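Local coordinates for ATP/GTP-binding site-containing protein A (Brucella abortus, PDB 6NTR) that functions in the periplasm to maintain the integrity of the cell envelope and is built on a beta-barrel-like fold, at residues Thr161-Gly166 against Val190-Phe195; Tyr207-Lys212 against Met222-Gly227. All blocks are in the same frame, centred on the assembly; numbering follows the deposited sequence.

Overall arrangement
In this beta-barrel-like protein, interactions 1 and 2 show how neighbouring antiparallel pairs share one backbone scheme yet differ in side-chain chemistry. They are joined by the adjacent strands 187-195 and 207-214, where V190 N meets F211 O at 2.6 Å and Y194 N meets Y207 O at 2.8 Å, both probable hydrogen bonds; the centres of the two contacts lie about 9 Å apart. Each has an apolar side and a more polar one. In interaction 1 the apolar side is mostly buried, branched aliphatic and covered by helix 126-138. In interaction 2 it mixes buried selenomethionine with partly exposed isoleucine and tyrosine, while the polar side carries an arginine–aspartate ion pair in place of threonine, valine and alanine.

Interaction 1. Residues Thr161-Gly166 against Val190-Phe195; sequences TTVVVG and VTIAYF
T162 and A193 face each other as a hydrogen-bonded antiparallel pair, T162 N giving to A193 O at 3.0 Å and A193 N to T162 O at 3.1 Å. V164 and T191 repeat this two residues along, and the bond from T191 N to V164 O is nearly straight (171° at the hydrogen). The non-hydrogen-bonded pairs, V163 with I192 between them and T161 with Y194 beyond, bring alpha carbons close to carbonyls: T161 CA sits 3.3 Å from A193 O in a CA-H...O contact.

The side chains divide between two faces. On that of T161, V163, I192 and Y194, methyl CG2 of T161 lies over one face of the Y194 ring, offset toward its rim and 4.3 Å from the centroid, a CH-pi contact. The threonine torsion (chi1 77°) sets this methyl beside the backbone N and leaves OG1 to hydrogen-bond H129 NE2. Farther along, V163 CG1 meets V190 CG1 at 3.9 Å. On the other face, T162 OG1 approaches F195 CE2 obliquely at 3.8 Å.

In the next shell, L133 of helix 126-138 packs on V163, V190 and I192, while strand 143-148 flanks segment 161-166. The Y194 ring meets that of Y207 edge-to-face. The chemistry implies a backbone-bonded strand pair whose aliphatic face seats a helix; there H129 satisfies T161 OG1 within the protein, whereas Y194 OH hydrogen-bonds a glycerol, probably from crystallisation.

Interaction 2. Residues Tyr207-Lys212 against Met222-Gly227; sequences YRINFK and MTMDYG. Unlike the reference sequence in segment 222-227: M222 (reference Leu).
R208 and D225 meet through both backbone and side chain. The backbone bonds come first: R208 N gives to D225 O, and the return bond from D225 N to R208 O is short, 2.7 Å, and nearly along the C=O axis. N210 and T223 form the next hydrogen-bonded pair, though T223 N reaches N210 O through a more bent bond (139° at the hydrogen). Between them I209 stands opposite M224 as a non-hydrogen-bonded pair.

The charged contact is looser. R208 NH2 lies 3.5 Å from D225 OD2, with the oxygen well out of the guanidinium plane, so charge alone links them and no N-H is aimed at it; D225 CB lies over one guanidinium face, toward its rim. D225 OD1 accepts from G227 N at 3.2 Å, an Asx turn at the strand end, and also forms a salt bridge with R18.

Apolar contacts fill the side of I209 and M224, M222 and M224 both being selenomethionine. With CG1 anti to the backbone N (chi1 -176°) and the chain extended beyond it, I209 carries CD1 to within 3.8 Å of M224 CG and 4.1 Å of M222 CE. The Y207 and Y226 side chains lie side by side, their rings set obliquely with planes 44° apart, CE1 to CE1 at 3.9 Å.

F229 stacks on Y226. The chemistry implies a strand pair with an apolar side that packs, through M224 and Y226, against F50 of strand 43-56, and a polar side where D225 joins R208, R18 and the turn.

Interaction 1. Residues Thr161-Gly166 against Val190-Phe195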
loop_
_atom_site.group_PDB
_atom_site.type_symbol
_atom_site.label_atom_id
_atom_site.label_comp_id
_atom_site.label_asym_id
_atom_site.label_seq_id
_atom_site.Cartn_x
_atom_site.Cartn_y
_atom_site.Cartn_z
ATOM N N THR A 161 -3.726 -8.549 -8.717
ATOM C CA THR A 161 -4.269 -8.463 -7.378
ATOM C C THR A 161 -5.686 -9.042 -7.304
ATOM O O THR A 161 -6.539 -8.689 -8.090
ATOM C CB THR A 161 -4.254 -7.016 -6.854
ATOM O OG1 THR A 161 -5.315 -6.269 -7.442
ATOM C CG2 THR A 161 -2.946 -6.348 -7.184
ATOM N N THR A 162 -5.925 -9.923 -6.345
ATOM C CA THR A 162 -7.233 -10.528 -6.159
ATOM C C THR A 162 -7.819 -9.891 -4.943
ATOM O O THR A 162 -7.201 -9.892 -3.907
ATOM C CB THR A 162 -7.124 -12.023 -5.872
ATOM O OG1 THR A 162 -6.612 -12.684 -7.016
ATOM C CG2 THR A 162 -8.459 -12.602 -5.547
ATOM N N VAL A 163 -9.016 -9.356 -5.061
ATOM C CA VAL A 163 -9.649 -8.697 -3.949
ATOM C C VAL A 163 -10.797 -9.512 -3.384
ATOM O O VAL A 163 -11.611 -9.995 -4.126
ATOM C CB VAL A 163 -10.204 -7.337 -4.387
ATOM C CG1 VAL A 163 -10.833 -6.614 -3.228
ATOM C CG2 VAL A 163 -9.128 -6.488 -5.029
ATOM N N VAL A 164 -10.843 -9.672 -2.070
ATOM C CA VAL A 164 -11.916 -10.374 -1.402
ATOM C C VAL A 164 -12.511 -9.407 -0.390
ATOM O O VAL A 164 -11.804 -8.897 0.452
ATOM C CB VAL A 164 -11.424 -11.648 -0.702
ATOM C CG1 VAL A 164 -12.539 -12.291 0.094
ATOM C CG2 VAL A 164 -10.857 -12.626 -1.704
ATOM N N VAL A 165 -13.816 -9.171 -0.469
ATOM C CA VAL A 165 -14.508 -8.243 0.415
ATOM C C VAL A 165 -15.510 -9.007 1.277
ATOM O O VAL A 165 -16.110 -9.988 0.829
ATOM C CB VAL A 165 -15.207 -7.143 -0.415
ATOM C CG1 VAL A 165 -15.681 -6.019 0.452
ATOM C CG2 VAL A 165 -14.285 -6.639 -1.487
ATOM N N GLY A 166 -15.688 -8.551 2.522
ATOM C CA GLY A 166 -16.640 -9.109 3.449
ATOM C C GLY A 166 -17.801 -8.173 3.728
ATOM O O GLY A 166 -18.094 -7.253 2.957
ATOM N N VAL A 190 -11.186 -6.095 3.899
ATOM C CA VAL A 190 -10.643 -6.292 2.566
ATOM C C VAL A 190 -9.339 -7.050 2.680
ATOM O O VAL A 190 -8.495 -6.728 3.524
ATOM C CB VAL A 190 -10.439 -4.965 1.820
ATOM C CG1 VAL A 190 -10.184 -5.245 0.372
ATOM C CG2 VAL A 190 -11.643 -4.081 1.970
ATOM N N THR A 191 -9.196 -8.074 1.848
ATOM C CA THR A 191 -7.965 -8.825 1.680
ATOM C C THR A 191 -7.526 -8.659 0.233
ATOM O O THR A 191 -8.298 -8.930 -0.686
ATOM C CB THR A 191 -8.165 -10.304 2.034
ATOM O OG1 THR A 191 -8.524 -10.430 3.415
ATOM C CG2 THR A 191 -6.905 -11.097 1.788
ATOM N N ILE A 192 -6.305 -8.190 0.029
ATOM C CA ILE A 192 -5.726 -8.099 -1.303
ATOM C C ILE A 192 -4.525 -9.029 -1.345
ATOM O O ILE A 192 -3.604 -8.891 -0.532
ATOM C CB ILE A 192 -5.338 -6.657 -1.654
ATOM C CG1 ILE A 192 -6.561 -5.753 -1.500
ATOM C CG2 ILE A 192 -4.812 -6.590 -3.055
ATOM C CD1 ILE A 192 -6.393 -4.372 -2.065
ATOM N N ALA A 193 -4.554 -9.999 -2.259
ATOM C CA ALA A 193 -3.436 -10.904 -2.478
ATOM C C ALA A 193 -2.757 -10.537 -3.784
ATOM O O ALA A 193 -3.431 -10.341 -4.798
ATOM C CB ALA A 193 -3.886 -12.362 -2.509
ATOM N N TYR A 194 -1.431 -10.451 -3.750
ATOM C CA TYR A 194 -0.636 -9.935 -4.848
ATOM C C TYR A 194 0.091 -11.097 -5.499
ATOM O O TYR A 194 0.770 -11.869 -4.819
ATOM C CB TYR A 194 0.360 -8.881 -4.347
ATOM C CG TYR A 194 -0.217 -7.517 -3.949
ATOM C CD1 TYR A 194 -1.005 -7.372 -2.822
ATOM C CD2 TYR A 194 0.102 -6.366 -4.661
ATOM C CE1 TYR A 194 -1.501 -6.144 -2.448
ATOM C CE2 TYR A 194 -0.388 -5.126 -4.284
ATOM C CZ TYR A 194 -1.190 -5.026 -3.175
ATOM O OH TYR A 194 -1.684 -3.802 -2.789
ATOM N N PHE A 195 -0.091 -11.216 -6.799
ATOM C CA PHE A 195 0.482 -12.300 -7.553
ATOM C C PHE A 195 1.247 -11.802 -8.742
ATOM O O PHE A 195 0.871 -10.839 -9.386
ATOM C CB PHE A 195 -0.628 -13.235 -8.090
ATOM C CG PHE A 195 -1.427 -13.919 -7.030
ATOM C CD1 PHE A 195 -0.955 -15.044 -6.421
ATOM C CD2 PHE A 195 -2.647 -13.440 -6.658
ATOM C CE1 PHE A 195 -1.677 -15.670 -5.445
ATOM C CE2 PHE A 195 -3.376 -14.057 -5.681
ATOM C CZ PHE A 195 -2.888 -15.173 -5.070
#

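Interaction 2. Residues Tyr207-Lys212 against Met222-Gly227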
loop_
_atom_site.group_PDB
_atom_site.type_symbol
_atom_site.label_atom_id
_atom_site.label_comp_id
_atom_site.label_asym_id
_atom_site.label_seq_id
_atom_site.Cartn_x
_atom_site.Cartn_y
_atom_site.Cartn_z
ATOM N N TYR A 207 2.702 -11.428 -1.771
ATOM C CA TYR A 207 2.433 -10.605 -0.606
ATOM C C TYR A 207 0.922 -10.548 -0.445
ATOM O O TYR A 207 0.181 -10.609 -1.424
ATOM C CB TYR A 207 3.069 -9.213 -0.778
ATOM C CG TYR A 207 2.445 -8.054 -0.030
ATOM C CD1 TYR A 207 2.838 -7.741 1.267
ATOM C CD2 TYR A 207 1.525 -7.226 -0.640
ATOM C CE1 TYR A 207 2.284 -6.656 1.946
ATOM C CE2 TYR A 207 0.969 -6.149 0.030
ATOM C CZ TYR A 207 1.347 -5.872 1.313
ATOM O OH TYR A 207 0.781 -4.798 1.952
ATOM N N ARG A 208 0.470 -10.459 0.795
ATOM C CA ARG A 208 -0.954 -10.439 1.073
ATOM C C ARG A 208 -1.234 -9.502 2.234
ATOM O O ARG A 208 -0.557 -9.580 3.263
ATOM C CB ARG A 208 -1.447 -11.839 1.409
ATOM C CG ARG A 208 -2.931 -11.904 1.636
ATOM C CD ARG A 208 -3.429 -13.319 1.493
ATOM N NE ARG A 208 -2.969 -14.168 2.581
ATOM C CZ ARG A 208 -3.323 -14.019 3.851
ATOM N NH1 ARG A 208 -4.173 -13.070 4.221
ATOM N NH2 ARG A 208 -2.829 -14.840 4.758
ATOM N N ILE A 209 -2.243 -8.666 2.077
ATOM C CA ILE A 209 -2.631 -7.739 3.104
ATOM C C ILE A 209 -4.117 -7.752 3.403
ATOM O O ILE A 209 -4.919 -7.733 2.512
ATOM C CB ILE A 209 -2.212 -6.298 2.738
ATOM C CG1 ILE A 209 -2.532 -5.354 3.877
ATOM C CG2 ILE A 209 -2.936 -5.806 1.514
ATOM C CD1 ILE A 209 -2.069 -3.933 3.655
ATOM N N ASN A 210 -4.453 -7.742 4.674
ATOM C CA ASN A 210 -5.819 -7.692 5.107
ATOM C C ASN A 210 -6.053 -6.365 5.784
ATOM O O ASN A 210 -5.290 -5.981 6.625
ATOM C CB ASN A 210 -6.101 -8.792 6.117
ATOM C CG ASN A 210 -5.849 -10.158 5.565
ATOM O OD1 ASN A 210 -4.723 -10.598 5.454
ATOM N ND2 ASN A 210 -6.913 -10.842 5.218
ATOM N N PHE A 211 -7.114 -5.668 5.433
ATOM C CA PHE A 211 -7.402 -4.403 6.061
ATOM C C PHE A 211 -8.882 -4.107 6.132
ATOM O O PHE A 211 -9.652 -4.687 5.420
ATOM C CB PHE A 211 -6.659 -3.259 5.335
ATOM C CG PHE A 211 -7.032 -3.089 3.897
ATOM C CD1 PHE A 211 -6.401 -3.804 2.920
ATOM C CD2 PHE A 211 -8.005 -2.207 3.528
ATOM C CE1 PHE A 211 -6.743 -3.651 1.608
ATOM C CE2 PHE A 211 -8.352 -2.056 2.218
ATOM C CZ PHE A 211 -7.719 -2.779 1.260
ATOM N N LYS A 212 -9.252 -3.175 6.994
ATOM C CA LYS A 212 -10.622 -2.720 7.132
ATOM C C LYS A 212 -10.669 -1.390 6.395
ATOM O O LYS A 212 -9.927 -0.489 6.713
ATOM C CB LYS A 212 -10.968 -2.518 8.594
ATOM C CG LYS A 212 -11.210 -3.804 9.354
ATOM C CD LYS A 212 -11.398 -3.542 10.832
ATOM C CE LYS A 212 -11.976 -4.742 11.561
ATOM N NZ LYS A 212 -11.616 -6.035 10.930
HETATM N N MSE A 222 -4.572 -3.019 9.764
HETATM C CA MSE A 222 -3.799 -3.694 8.758
HETATM C C MSE A 222 -3.042 -4.868 9.233
HETATM O O MSE A 222 -2.684 -4.947 10.398
HETATM C CB MSE A 222 -2.746 -2.782 8.166
HETATM C CG MSE A 222 -2.818 -1.373 8.715
HETATM SE SE MSE A 222 -2.801 -0.319 7.112
HETATM C CE MSE A 222 -1.124 -1.017 6.402
ATOM N N THR A 223 -2.869 -5.831 8.357
ATOM C CA THR A 223 -2.049 -6.970 8.637
ATOM C C THR A 223 -1.350 -7.257 7.335
ATOM O O THR A 223 -1.980 -7.379 6.319
ATOM C CB THR A 223 -2.867 -8.183 9.087
ATOM O OG1 THR A 223 -3.399 -7.935 10.383
ATOM C CG2 THR A 223 -2.002 -9.397 9.148
HETATM N N MSE A 224 -0.040 -7.394 7.371
HETATM C CA MSE A 224 0.685 -7.654 6.166
HETATM C C MSE A 224 1.364 -8.965 6.256
HETATM O O MSE A 224 2.204 -9.141 7.127
HETATM C CB MSE A 224 1.658 -6.505 5.972
HETATM C CG MSE A 224 0.802 -5.267 5.843
HETATM SE SE MSE A 224 1.680 -3.636 6.443
HETATM C CE MSE A 224 2.763 -3.467 4.826
ATOM N N ASP A 225 1.047 -9.878 5.353
ATOM C CA ASP A 225 1.653 -11.182 5.342
ATOM C C ASP A 225 2.700 -11.127 4.269
ATOM O O ASP A 225 2.399 -10.960 3.112
ATOM C CB ASP A 225 0.603 -12.239 5.004
ATOM C CG ASP A 225 0.957 -13.624 5.503
ATOM O OD1 ASP A 225 1.970 -14.173 5.075
ATOM O OD2 ASP A 225 0.202 -14.182 6.306
ATOM N N TYR A 226 3.945 -11.271 4.689
ATOM C CA TYR A 226 5.093 -11.228 3.806
ATOM C C TYR A 226 5.586 -12.605 3.481
ATOM O O TYR A 226 6.590 -12.749 2.825
ATOM C CB TYR A 226 6.222 -10.443 4.454
ATOM C CG TYR A 226 5.933 -8.978 4.588
ATOM C CD1 TYR A 226 6.040 -8.135 3.508
ATOM C CD2 TYR A 226 5.541 -8.441 5.789
ATOM C CE1 TYR A 226 5.758 -6.800 3.626
ATOM C CE2 TYR A 226 5.269 -7.109 5.912
ATOM C CZ TYR A 226 5.377 -6.297 4.825
ATOM O OH TYR A 226 5.103 -4.970 4.947
ATOM N N GLY A 227 4.868 -13.619 3.940
ATOM C CA GLY A 227 5.273 -14.987 3.722
ATOM C C GLY A 227 5.703 -15.575 5.034
ATOM O O GLY A 227 4.878 -15.967 5.840
#